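Copper-containing nitrite reductase (Thermus scotoductus, PDB 6HBE) probably catalyses the one-electron reduction of nitrite to nitric oxide during denitrification, as a homotrimer that carries copper centres for electron transfer. Local coordinates at residues F222-Y227 with K232-G237; A241-G244 with S248-I251; V371-E376 with H390-I395; E423-C428 with Y433-I438. All blocks are in the same frame, centred on the assembly; numbering follows the deposited sequence.

Contact 1: residues F222-Y227 with K232-G237; sequences FEYMYY and KNLVVG
Y226 and L234 form a non-hydrogen-bonded antiparallel pair whose side chains run side by side in the same direction. L234 CD1 lies 3.7 Å from Y226 CE2, approaching the ring obliquely, and the same methyl touches the neighbouring tyrosine, L234 CD1 to Y224 CB being 3.8 Å. A branched leucine suits this place because one methyl can fill the gap between two aromatic residues. V236, across from Y224, crosses its partner at a slant, with CG1 near the plane of the Y224 ring, at its edge. The tyrosine hydroxyls look beyond the hairpin: Y224 OH bonds to E147 and Y226 OH to E252. On the other face M225 meets V235. The methionine chain bends at its last torsion (chi3 -57°) and carries CE to 4.0 Å from V235 CG1. Two backbone bonds grip this pair, M225 N to V235 O at 2.8 Å and V235 N to M225 O at 2.9 Å. Near the turn the amide of N233 reaches back, ND2 to Y227 O at 3.0 Å, almost straight and with the acceptor in the amide plane; ND2 also bonds to V236 O of the third subunit. G237, with positive phi, takes up the corner where N donates to E223 O. Together these features make an antiparallel beta hairpin at the edge of a cupredoxin-type sheet, its outer strand packed on one neighbouring subunit and its turn on the other.

Contact 2: residues A241-G244 with S248-I251; sequences ALAG and SWVI
The indole of W249 donates the one hydrogen bond between A241-G244 and S248-I251, from NE1 to L242 O at 2.8 Å. The acceptor sits in the plane of the ring, but NE1 stands above the carbonyl plane of L242, so the bond is directed well for the donor and less so for the oxygen. Tryptophan suits the place because it spans strands whose axes are 7.6 Å apart and still brings a polar N-H to a backbone oxygen in a buried setting.

The second kind of contact is CH-pi. A241 CB lies over one face of the indole, 3.9 Å from the centroid of the five-membered ring and 11° off its normal; alanine is small enough to let the ring lie close to the strand. Plain apolar packing completes the contact. A243 CB comes to the edge of the same ring, 4.2 Å from W249 CD1, while I251 CD1 meets A241 CB at 4.2 Å. M225 packs on both A241 and W249, and the Y227 ring meets the indole with its plane inclined at about 55°. Strand 241-243 belongs to one sheet and strand 248-254 to another, and their inward side chains form the sheet-to-sheet packing of a cupredoxin beta sandwich.

Contact 3: residues V371-E376 with H390-I395; sequences VEFVNE and HDAVVI. With CU (copper (II) ion), chain L.
With CG anti to the backbone N (chi1 -168°), N375 sends its amide across to H390, whose own CG stands anti to the carbonyl carbon (chi1 -57°), turning the imidazole between the amide and the copper ion. The site belongs to the cupredoxin domain of the plastocyanin/azurin family, in which a histidine from the loop after one strand joins a later cysteine and a second histidine. Here H390 ND1 binds the copper, and C428, H431 and M434 complete the site. N375 and H390 cross at about a right angle, amide and ring planes 58° apart. The amide is held from several directions: ND2 donates to the carbonyls of L408 and G388, while OD1 accepts from D377 N. Asparagine fits because it both donates and accepts in this buried place. D377 also takes the hydrogen bond of H390 NE2, a second-shell link that fixes how the imidazole is rotated and would tend to make it a better electron donor to the metal. Farther along, F373, on strand 370-375 of one sheet, packs on A392, just before strand 393-398 of the other. The phenyl ring offers a face to the A392 methyl, CB lying 4.2 Å from the ring centroid, near CE1 and CZ; a small residue allows that approach, and Y426 touches the same alanine. Beside the copper site, N375 OD1 lies in the plane of the imidazole at its edge, 3.4 Å from H390 CD2.

Contact 4: residues E423-C428 with Y433-I438; sequences EYVYIC and YMKGII. With CU (copper (II) ion), chain L.
G436 O accepts the shortest direct hydrogen bond between the two strands, from Y426 N at 2.9 Å, and G436 N returns one to Y426 O at 3.0 Å, both nearly straight. This hydrogen-bonded antiparallel pair is also where the Y426 ring folds over its partner. Its CG lies between the backbone N and the carbonyl carbon (chi1 63°), so the ring leans across the neighbouring strand, with G436 CA 4.0 Å from the ring centroid and 21° off the normal. Glycine suits the place, since it has no beta carbon to run into the ring. I438 CG1 packs against the same ring, 3.9 Å from Y426 CE1. On the opposite face V425 touches the aliphatic part of K435, V425 CG1 to CD of that lysine being 3.7 Å, and I427 CG2 meets its CE; the long chain lets lysine add apolar cover while its amine extends beyond. At the loop end of the hairpin, C428 SG binds copper at 2.3 Å, and M434 brings its thioether alongside, SD 3.8 Å from C428 CB and 3.0 Å from the copper. H390 and H431 complete the site. Cysteine, histidine and methionine ligands carried on a loop between two strands of a hairpin are the hallmark of the type 1 copper site in cupredoxins.

Following the chain from the N terminus, contact 1 closes a short turn between strands 222-227 and 234-238. Contact 2 follows it, closing the brief loop from strand 241-243 to strand 248-254. The two touch, because strand 248-254 lies beside strand 222-227 in one sheet, while strand 241-243 belongs to the facing sheet. Much later, contact 3 closes a longer loop, with thirteen residues between its segments, that leads from strand 370-375 to strand 393-398, and contact 4 closes the hairpin of strands 422-427 and 435-443. Strands 393-398 and 422-427 are neighbours, and both contacts reach one copper ion. All four are in series, none nesting or crossing; the pairs lie on opposite sides of the chain's centre.

Contact 1: residues F222-Y227 with K232-G237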
loop_
_atom_site.group_PDB
_atom_site.type_symbol
_atom_site.label_atom_id
_atom_site.label_comp_id
_atom_site.label_asym_id
_atom_site.label_seq_id
_atom_site.Cartn_x
_atom_site.Cartn_y
_atom_site.Cartn_z
ATOM N N PHE C 222 -3.467 -13.544 -21.960
ATOM C CA PHE C 222 -2.200 -13.262 -22.636
ATOM C C PHE C 222 -1.485 -14.572 -22.964
ATOM O O PHE C 222 -1.269 -15.424 -22.096
ATOM C CB PHE C 222 -1.253 -12.352 -21.809
ATOM C CG PHE C 222 -1.842 -11.012 -21.424
ATOM C CD1 PHE C 222 -2.463 -10.214 -22.360
ATOM C CD2 PHE C 222 -1.708 -10.535 -20.133
ATOM C CE1 PHE C 222 -2.980 -8.963 -22.020
ATOM C CE2 PHE C 222 -2.230 -9.292 -19.776
ATOM C CZ PHE C 222 -2.847 -8.495 -20.729
ATOM N N GLU C 223 -1.110 -14.734 -24.227
ATOM C CA GLU C 223 -0.553 -16.011 -24.675
ATOM C C GLU C 223 0.874 -16.219 -24.173
ATOM O O GLU C 223 1.191 -17.280 -23.603
ATOM C CB GLU C 223 -0.635 -16.118 -26.194
ATOM C CG GLU C 223 -2.068 -15.842 -26.694
ATOM C CD GLU C 223 -2.327 -16.303 -28.098
ATOM O OE1 GLU C 223 -1.939 -17.446 -28.422
ATOM O OE2 GLU C 223 -2.924 -15.522 -28.870
ATOM N N TYR C 224 1.730 -15.225 -24.405
ATOM C CA TYR C 224 3.137 -15.274 -23.977
ATOM C C TYR C 224 3.522 -13.937 -23.346
ATOM O O TYR C 224 3.198 -12.909 -23.893
ATOM C CB TYR C 224 4.077 -15.518 -25.171
ATOM C CG TYR C 224 3.727 -16.697 -26.064
ATOM C CD1 TYR C 224 3.514 -17.973 -25.535
ATOM C CD2 TYR C 224 3.664 -16.543 -27.460
ATOM C CE1 TYR C 224 3.188 -19.063 -26.360
ATOM C CE2 TYR C 224 3.340 -17.630 -28.300
ATOM C CZ TYR C 224 3.101 -18.881 -27.745
ATOM O OH TYR C 224 2.802 -19.947 -28.580
ATOM N N MET C 225 4.253 -13.966 -22.234
ATOM C CA MET C 225 4.785 -12.763 -21.597
ATOM C C MET C 225 6.254 -12.972 -21.241
ATOM O O MET C 225 6.654 -14.068 -20.929
ATOM C CB MET C 225 4.016 -12.409 -20.319
ATOM C CG MET C 225 2.527 -12.619 -20.385
ATOM S SD MET C 225 1.587 -11.827 -19.066
ATOM C CE MET C 225 2.345 -12.549 -17.621
ATOM N N TYR C 226 7.021 -11.888 -21.246
ATOM C CA TYR C 226 8.451 -11.927 -20.981
ATOM C C TYR C 226 8.791 -10.923 -19.889
ATOM O O TYR C 226 8.688 -9.712 -20.108
ATOM C CB TYR C 226 9.221 -11.636 -22.276
ATOM C CG TYR C 226 8.750 -12.496 -23.432
ATOM C CD1 TYR C 226 7.701 -12.080 -24.258
ATOM C CD2 TYR C 226 9.340 -13.735 -23.694
ATOM C CE1 TYR C 226 7.251 -12.883 -25.311
ATOM C CE2 TYR C 226 8.900 -14.535 -24.740
ATOM C CZ TYR C 226 7.870 -14.115 -25.548
ATOM O OH TYR C 226 7.429 -14.905 -26.589
ATOM N N TYR C 227 9.181 -11.410 -18.720
ATOM C CA TYR C 227 9.544 -10.531 -17.597
ATOM C C TYR C 227 10.816 -9.718 -17.933
ATOM O O TYR C 227 11.806 -10.279 -18.437
ATOM C CB TYR C 227 9.689 -11.307 -16.296
ATOM C CG TYR C 227 9.946 -10.470 -15.019
ATOM C CD1 TYR C 227 9.059 -9.471 -14.596
ATOM C CD2 TYR C 227 11.063 -10.710 -14.222
ATOM C CE1 TYR C 227 9.299 -8.734 -13.429
ATOM C CE2 TYR C 227 11.311 -9.997 -13.049
ATOM C CZ TYR C 227 10.429 -9.007 -12.645
ATOM O OH TYR C 227 10.736 -8.301 -11.475
ATOM N N LYS C 232 14.124 -14.775 -22.706
ATOM C CA LYS C 232 14.338 -15.971 -21.887
ATOM C C LYS C 232 13.354 -16.150 -20.723
ATOM O O LYS C 232 13.142 -17.267 -20.251
ATOM C CB LYS C 232 15.739 -15.983 -21.261
ATOM C CG LYS C 232 16.919 -15.866 -22.215
ATOM C CD LYS C 232 16.922 -16.917 -23.296
ATOM C CE LYS C 232 18.121 -16.697 -24.202
ATOM N NZ LYS C 232 18.059 -17.609 -25.375
ATOM N N ASN C 233 12.765 -15.059 -20.254
ATOM C CA ASN C 233 11.927 -15.075 -19.052
ATOM C C ASN C 233 10.421 -15.276 -19.385
ATOM O O ASN C 233 9.562 -14.424 -19.041
ATOM C CB ASN C 233 12.120 -13.763 -18.275
ATOM C CG ASN C 233 13.556 -13.522 -17.813
ATOM O OD1 ASN C 233 14.316 -14.441 -17.527
ATOM N ND2 ASN C 233 13.915 -12.259 -17.691
ATOM N N LEU C 234 10.107 -16.417 -20.008
ATOM C CA LEU C 234 8.769 -16.701 -20.548
ATOM C C LEU C 234 7.758 -17.219 -19.506
ATOM O O LEU C 234 8.065 -18.109 -18.730
ATOM C CB LEU C 234 8.862 -17.731 -21.690
ATOM C CG LEU C 234 7.554 -18.232 -22.341
ATOM C CD1 LEU C 234 6.835 -17.102 -23.061
ATOM C CD2 LEU C 234 7.854 -19.370 -23.311
ATOM N N VAL C 235 6.553 -16.629 -19.517
ATOM C CA VAL C 235 5.400 -17.031 -18.728
ATOM C C VAL C 235 4.268 -17.175 -19.735
ATOM O O VAL C 235 4.136 -16.312 -20.625
ATOM C CB VAL C 235 5.042 -15.895 -17.710
ATOM C CG1 VAL C 235 3.777 -16.217 -16.919
ATOM C CG2 VAL C 235 6.216 -15.621 -16.780
ATOM N N VAL C 236 3.462 -18.237 -19.637
ATOM C CA VAL C 236 2.383 -18.455 -20.603
ATOM C C VAL C 236 0.985 -18.425 -19.971
ATOM O O VAL C 236 0.812 -18.792 -18.802
ATOM C CB VAL C 236 2.569 -19.775 -21.408
ATOM C CG1 VAL C 236 3.979 -19.863 -21.970
ATOM C CG2 VAL C 236 2.287 -21.011 -20.576
ATOM N N GLY C 237 -0.013 -18.054 -20.776
ATOM C CA GLY C 237 -1.410 -18.216 -20.396
ATOM C C GLY C 237 -1.894 -17.472 -19.155
ATOM O O GLY C 237 -2.504 -18.085 -18.252
#

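Contact 2: residues A241-G244 with S248-I251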
loop_
_atom_site.group_PDB
_atom_site.type_symbol
_atom_site.label_atom_id
_atom_site.label_comp_id
_atom_site.label_asym_id
_atom_site.label_seq_id
_atom_site.Cartn_x
_atom_site.Cartn_y
_atom_site.Cartn_z
ATOM N N ALA C 241 -0.403 -9.555 -15.572
ATOM C CA ALA C 241 1.034 -9.338 -15.559
ATOM C C ALA C 241 1.410 -8.483 -14.325
ATOM O O ALA C 241 1.205 -7.266 -14.319
ATOM C CB ALA C 241 1.464 -8.650 -16.839
ATOM N N LEU C 242 1.897 -9.142 -13.282
ATOM C CA LEU C 242 2.278 -8.506 -12.011
ATOM C C LEU C 242 3.566 -7.633 -12.197
ATOM O O LEU C 242 4.581 -8.129 -12.694
ATOM C CB LEU C 242 2.522 -9.598 -10.951
ATOM C CG LEU C 242 3.047 -9.107 -9.599
ATOM C CD1 LEU C 242 2.021 -8.228 -8.895
ATOM C CD2 LEU C 242 3.456 -10.242 -8.705
ATOM N N ALA C 243 3.492 -6.351 -11.830
ATOM C CA ALA C 243 4.630 -5.409 -11.962
ATOM C C ALA C 243 4.704 -4.431 -10.806
ATOM O O ALA C 243 3.817 -3.557 -10.655
ATOM C CB ALA C 243 4.539 -4.668 -13.292
ATOM N N GLY C 244 5.763 -4.542 -9.997
ATOM C CA GLY C 244 6.071 -3.491 -9.049
ATOM C C GLY C 244 6.675 -2.273 -9.707
ATOM O O GLY C 244 6.866 -2.264 -10.931
ATOM N N SER C 248 8.791 -4.360 -15.689
ATOM C CA SER C 248 8.271 -4.272 -17.068
ATOM C C SER C 248 7.984 -5.654 -17.637
ATOM O O SER C 248 8.470 -6.655 -17.097
ATOM C CB SER C 248 9.285 -3.580 -17.990
ATOM O OG SER C 248 10.457 -4.424 -18.192
ATOM N N TRP C 249 7.182 -5.676 -18.708
ATOM C CA TRP C 249 6.839 -6.872 -19.461
ATOM C C TRP C 249 6.768 -6.576 -20.955
ATOM O O TRP C 249 6.392 -5.469 -21.330
ATOM C CB TRP C 249 5.456 -7.423 -19.033
ATOM C CG TRP C 249 5.374 -7.988 -17.639
ATOM C CD1 TRP C 249 5.023 -7.293 -16.484
ATOM C CD2 TRP C 249 5.619 -9.335 -17.237
ATOM N NE1 TRP C 249 5.049 -8.137 -15.411
ATOM C CE2 TRP C 249 5.405 -9.398 -15.831
ATOM C CE3 TRP C 249 5.968 -10.513 -17.921
ATOM C CZ2 TRP C 249 5.519 -10.598 -15.098
ATOM C CZ3 TRP C 249 6.113 -11.716 -17.179
ATOM C CH2 TRP C 249 5.908 -11.735 -15.779
ATOM N N VAL C 250 7.125 -7.564 -21.794
ATOM C CA VAL C 250 6.595 -7.644 -23.186
ATOM C C VAL C 250 5.521 -8.755 -23.246
ATOM O O VAL C 250 5.707 -9.830 -22.684
ATOM C CB VAL C 250 7.719 -7.890 -24.221
ATOM C CG1 VAL C 250 7.166 -8.159 -25.609
ATOM C CG2 VAL C 250 8.631 -6.675 -24.276
ATOM N N ILE C 251 4.376 -8.458 -23.860
ATOM C CA ILE C 251 3.233 -9.375 -23.922
ATOM C C ILE C 251 2.855 -9.570 -25.420
ATOM O O ILE C 251 2.749 -8.596 -26.158
ATOM C CB ILE C 251 2.054 -8.767 -23.133
ATOM C CG1 ILE C 251 2.398 -8.694 -21.625
ATOM C CG2 ILE C 251 0.749 -9.523 -23.364
ATOM C CD1 ILE C 251 1.549 -7.663 -20.881
#

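Contact 3: residues V371-E376 with H390-I395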
loop_
_atom_site.group_PDB
_atom_site.type_symbol
_atom_site.label_atom_id
_atom_site.label_comp_id
_atom_site.label_asym_id
_atom_site.label_seq_id
_atom_site.Cartn_x
_atom_site.Cartn_y
_atom_site.Cartn_z
ATOM N N VAL C 371 4.049 28.007 16.259
ATOM C CA VAL C 371 4.228 27.022 15.191
ATOM C C VAL C 371 5.556 26.315 15.416
ATOM O O VAL C 371 6.567 26.973 15.699
ATOM C CB VAL C 371 4.272 27.729 13.812
ATOM C CG1 VAL C 371 4.665 26.781 12.671
ATOM C CG2 VAL C 371 2.931 28.371 13.536
ATOM N N GLU C 372 5.575 24.990 15.249
ATOM C CA GLU C 372 6.828 24.245 15.218
ATOM C C GLU C 372 7.007 23.625 13.837
ATOM O O GLU C 372 6.217 22.746 13.452
ATOM C CB GLU C 372 6.833 23.141 16.291
ATOM C CG GLU C 372 8.107 22.283 16.322
ATOM C CD GLU C 372 8.141 21.277 17.464
ATOM O OE1 GLU C 372 7.574 20.159 17.318
ATOM O OE2 GLU C 372 8.738 21.591 18.522
ATOM N N PHE C 373 8.033 24.076 13.113
ATOM C CA PHE C 373 8.513 23.394 11.904
ATOM C C PHE C 373 9.302 22.136 12.310
ATOM O O PHE C 373 10.165 22.186 13.225
ATOM C CB PHE C 373 9.420 24.297 11.050
ATOM C CG PHE C 373 8.680 25.333 10.250
ATOM C CD1 PHE C 373 8.175 25.032 8.993
ATOM C CD2 PHE C 373 8.468 26.617 10.759
ATOM C CE1 PHE C 373 7.483 25.984 8.245
ATOM C CE2 PHE C 373 7.771 27.572 10.015
ATOM C CZ PHE C 373 7.275 27.267 8.758
ATOM N N VAL C 374 8.999 21.001 11.670
ATOM C CA VAL C 374 9.792 19.763 11.887
ATOM C C VAL C 374 10.149 19.156 10.537
ATOM O O VAL C 374 9.299 19.086 9.659
ATOM C CB VAL C 374 9.040 18.740 12.806
ATOM C CG1 VAL C 374 7.693 18.307 12.219
ATOM C CG2 VAL C 374 9.903 17.510 13.071
ATOM N N ASN C 375 11.398 18.731 10.356
ATOM C CA ASN C 375 11.801 18.107 9.112
ATOM C C ASN C 375 11.604 16.588 9.187
ATOM O O ASN C 375 12.349 15.902 9.879
ATOM C CB ASN C 375 13.247 18.450 8.715
ATOM C CG ASN C 375 13.573 18.042 7.278
ATOM O OD1 ASN C 375 12.722 17.490 6.559
ATOM N ND2 ASN C 375 14.794 18.285 6.855
ATOM N N GLU C 376 10.611 16.091 8.450
ATOM C CA GLU C 376 10.344 14.640 8.363
ATOM C C GLU C 376 11.128 13.964 7.224
ATOM O O GLU C 376 11.245 12.731 7.215
ATOM C CB GLU C 376 8.839 14.355 8.219
ATOM C CG GLU C 376 8.000 14.527 9.481
ATOM C CD GLU C 376 8.427 13.648 10.685
ATOM O OE1 GLU C 376 9.168 12.629 10.561
ATOM O OE2 GLU C 376 8.008 13.966 11.820
ATOM N N HIS C 390 16.015 21.156 4.796
ATOM C CA HIS C 390 15.119 22.252 4.422
ATOM C C HIS C 390 15.202 23.401 5.412
ATOM O O HIS C 390 15.538 23.199 6.598
ATOM C CB HIS C 390 13.646 21.814 4.403
ATOM C CG HIS C 390 13.384 20.661 3.503
ATOM N ND1 HIS C 390 13.511 20.758 2.137
ATOM C CD2 HIS C 390 13.057 19.375 3.768
ATOM C CE1 HIS C 390 13.250 19.580 1.592
ATOM N NE2 HIS C 390 12.968 18.723 2.558
ATOM N N ASP C 391 14.826 24.590 4.922
ATOM C CA ASP C 391 14.519 25.733 5.774
ATOM C C ASP C 391 13.199 26.323 5.323
ATOM O O ASP C 391 12.550 25.815 4.374
ATOM C CB ASP C 391 15.694 26.761 5.795
ATOM C CG ASP C 391 15.959 27.449 4.428
ATOM O OD1 ASP C 391 15.079 27.491 3.537
ATOM O OD2 ASP C 391 17.073 28.013 4.259
ATOM N N ALA C 392 12.767 27.381 6.010
ATOM C CA ALA C 392 11.606 28.147 5.587
ATOM C C ALA C 392 11.989 29.642 5.656
ATOM O O ALA C 392 12.399 30.094 6.724
ATOM C CB ALA C 392 10.425 27.861 6.497
ATOM N N VAL C 393 11.853 30.363 4.534
ATOM C CA VAL C 393 12.254 31.800 4.393
ATOM C C VAL C 393 11.107 32.601 3.738
ATOM O O VAL C 393 10.654 32.281 2.628
ATOM C CB VAL C 393 13.574 31.966 3.576
ATOM C CG1 VAL C 393 14.667 31.033 4.078
ATOM C CG2 VAL C 393 13.391 31.712 2.081
ATOM N N VAL C 394 10.597 33.621 4.427
ATOM C CA VAL C 394 9.514 34.428 3.866
ATOM C C VAL C 394 10.019 35.226 2.655
ATOM O O VAL C 394 11.109 35.831 2.711
ATOM C CB VAL C 394 8.903 35.364 4.914
ATOM C CG1 VAL C 394 7.888 36.318 4.283
ATOM C CG2 VAL C 394 8.229 34.559 5.996
ATOM N N ILE C 395 9.244 35.205 1.569
ATOM C CA ILE C 395 9.562 35.990 0.364
ATOM C C ILE C 395 8.442 36.948 -0.101
ATOM O O ILE C 395 8.618 37.639 -1.108
ATOM C CB ILE C 395 10.016 35.088 -0.807
ATOM C CG1 ILE C 395 8.947 34.045 -1.169
ATOM C CG2 ILE C 395 11.333 34.416 -0.452
ATOM C CD1 ILE C 395 8.799 33.809 -2.658
HETATM CU CU CU L . 14.060 22.279 0.876
#

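Contact 4: residues E423-C428 with Y433-I438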
loop_
_atom_site.group_PDB
_atom_site.type_symbol
_atom_site.label_atom_id
_atom_site.label_comp_id
_atom_site.label_asym_id
_atom_site.label_seq_id
_atom_site.Cartn_x
_atom_site.Cartn_y
_atom_site.Cartn_z
ATOM N N GLU C 423 -0.103 38.096 6.980
ATOM C CA GLU C 423 0.136 36.899 6.169
ATOM C C GLU C 423 1.479 36.913 5.459
ATOM O O GLU C 423 2.081 37.989 5.222
ATOM C CB GLU C 423 -1.010 36.634 5.190
ATOM C CG GLU C 423 -1.576 37.826 4.449
ATOM C CD GLU C 423 -2.762 37.430 3.570
ATOM O OE1 GLU C 423 -2.705 36.360 2.921
ATOM O OE2 GLU C 423 -3.749 38.189 3.527
ATOM N N TYR C 424 1.952 35.695 5.158
ATOM C CA TYR C 424 3.314 35.449 4.682
ATOM C C TYR C 424 3.326 34.277 3.706
ATOM O O TYR C 424 2.728 33.236 4.004
ATOM C CB TYR C 424 4.230 35.114 5.868
ATOM C CG TYR C 424 4.099 36.091 7.020
ATOM C CD1 TYR C 424 4.830 37.287 7.025
ATOM C CD2 TYR C 424 3.224 35.846 8.077
ATOM C CE1 TYR C 424 4.698 38.202 8.064
ATOM C CE2 TYR C 424 3.082 36.753 9.125
ATOM C CZ TYR C 424 3.823 37.936 9.107
ATOM O OH TYR C 424 3.695 38.857 10.127
ATOM N N VAL C 425 3.998 34.441 2.567
ATOM C CA VAL C 425 4.315 33.332 1.678
ATOM C C VAL C 425 5.778 33.019 1.921
ATOM O O VAL C 425 6.601 33.940 1.906
ATOM C CB VAL C 425 4.092 33.680 0.186
ATOM C CG1 VAL C 425 4.314 32.463 -0.706
ATOM C CG2 VAL C 425 2.707 34.261 -0.024
ATOM N N TYR C 426 6.106 31.743 2.157
ATOM C CA TYR C 426 7.486 31.320 2.400
ATOM C C TYR C 426 7.893 30.197 1.446
ATOM O O TYR C 426 7.038 29.480 0.909
ATOM C CB TYR C 426 7.711 30.931 3.879
ATOM C CG TYR C 426 6.899 29.736 4.358
ATOM C CD1 TYR C 426 5.582 29.882 4.801
ATOM C CD2 TYR C 426 7.448 28.452 4.364
ATOM C CE1 TYR C 426 4.833 28.786 5.224
ATOM C CE2 TYR C 426 6.691 27.344 4.782
ATOM C CZ TYR C 426 5.392 27.501 5.200
ATOM O OH TYR C 426 4.629 26.412 5.643
ATOM N N ILE C 427 9.198 30.094 1.213
ATOM C CA ILE C 427 9.801 29.006 0.431
ATOM C C ILE C 427 10.902 28.337 1.221
ATOM O O ILE C 427 11.297 28.806 2.289
ATOM C CB ILE C 427 10.366 29.483 -0.957
ATOM C CG1 ILE C 427 11.519 30.491 -0.802
ATOM C CG2 ILE C 427 9.260 30.082 -1.811
ATOM C CD1 ILE C 427 12.158 30.921 -2.109
ATOM N N CYS C 428 11.428 27.245 0.675
ATOM C CA CYS C 428 12.729 26.739 1.090
ATOM C C CYS C 428 13.820 27.326 0.197
ATOM O O CYS C 428 13.710 27.297 -1.036
ATOM C CB CYS C 428 12.736 25.222 1.017
ATOM S SG CYS C 428 14.318 24.486 1.370
ATOM N N TYR C 433 11.205 25.958 -5.293
ATOM C CA TYR C 433 9.865 25.500 -5.737
ATOM C C TYR C 433 8.976 24.941 -4.593
ATOM O O TYR C 433 7.770 24.793 -4.776
ATOM C CB TYR C 433 9.991 24.475 -6.892
ATOM C CG TYR C 433 10.818 23.270 -6.534
ATOM C CD1 TYR C 433 10.245 22.156 -5.910
ATOM C CD2 TYR C 433 12.186 23.245 -6.783
ATOM C CE1 TYR C 433 11.028 21.057 -5.556
ATOM C CE2 TYR C 433 12.958 22.180 -6.419
ATOM C CZ TYR C 433 12.381 21.074 -5.806
ATOM O OH TYR C 433 13.211 20.023 -5.451
ATOM N N MET C 434 9.554 24.645 -3.425
ATOM C CA MET C 434 8.752 24.363 -2.210
ATOM C C MET C 434 8.143 25.635 -1.688
ATOM O O MET C 434 8.874 26.601 -1.426
ATOM C CB MET C 434 9.612 23.840 -1.071
ATOM C CG MET C 434 10.182 22.469 -1.305
ATOM S SD MET C 434 11.209 21.861 0.055
ATOM C CE MET C 434 10.151 21.954 1.461
ATOM N N LYS C 435 6.836 25.638 -1.475
ATOM C CA LYS C 435 6.140 26.867 -1.077
ATOM C C LYS C 435 4.977 26.616 -0.139
ATOM O O LYS C 435 4.210 25.660 -0.312
ATOM C CB LYS C 435 5.641 27.631 -2.321
ATOM C CG LYS C 435 5.056 29.019 -2.004
ATOM C CD LYS C 435 4.708 29.840 -3.248
ATOM C CE LYS C 435 5.944 30.339 -3.978
ATOM N NZ LYS C 435 5.576 31.204 -5.134
ATOM N N GLY C 436 4.824 27.514 0.835
ATOM C CA GLY C 436 3.727 27.472 1.793
ATOM C C GLY C 436 3.280 28.855 2.239
ATOM O O GLY C 436 3.933 29.861 1.905
ATOM N N ILE C 437 2.186 28.881 2.999
ATOM C CA ILE C 437 1.560 30.127 3.521
ATOM C C ILE C 437 1.232 29.976 4.992
ATOM O O ILE C 437 0.715 28.921 5.426
ATOM C CB ILE C 437 0.264 30.483 2.748
ATOM C CG1 ILE C 437 0.587 30.953 1.319
ATOM C CG2 ILE C 437 -0.550 31.551 3.472
ATOM C CD1 ILE C 437 -0.594 31.027 0.383
ATOM N N ILE C 438 1.492 31.033 5.779
ATOM C CA ILE C 438 0.921 31.166 7.122
ATOM C C ILE C 438 0.156 32.495 7.208
ATOM O O ILE C 438 0.680 33.542 6.784
ATOM C CB ILE C 438 2.008 31.127 8.234
ATOM C CG1 ILE C 438 2.617 29.728 8.353
ATOM C CG2 ILE C 438 1.428 31.530 9.596
ATOM C CD1 ILE C 438 3.868 29.671 9.198
HETATM CU CU CU L . 14.060 22.279 0.876
HETATM O O HOH W 1 2.109 26.328 5.929
#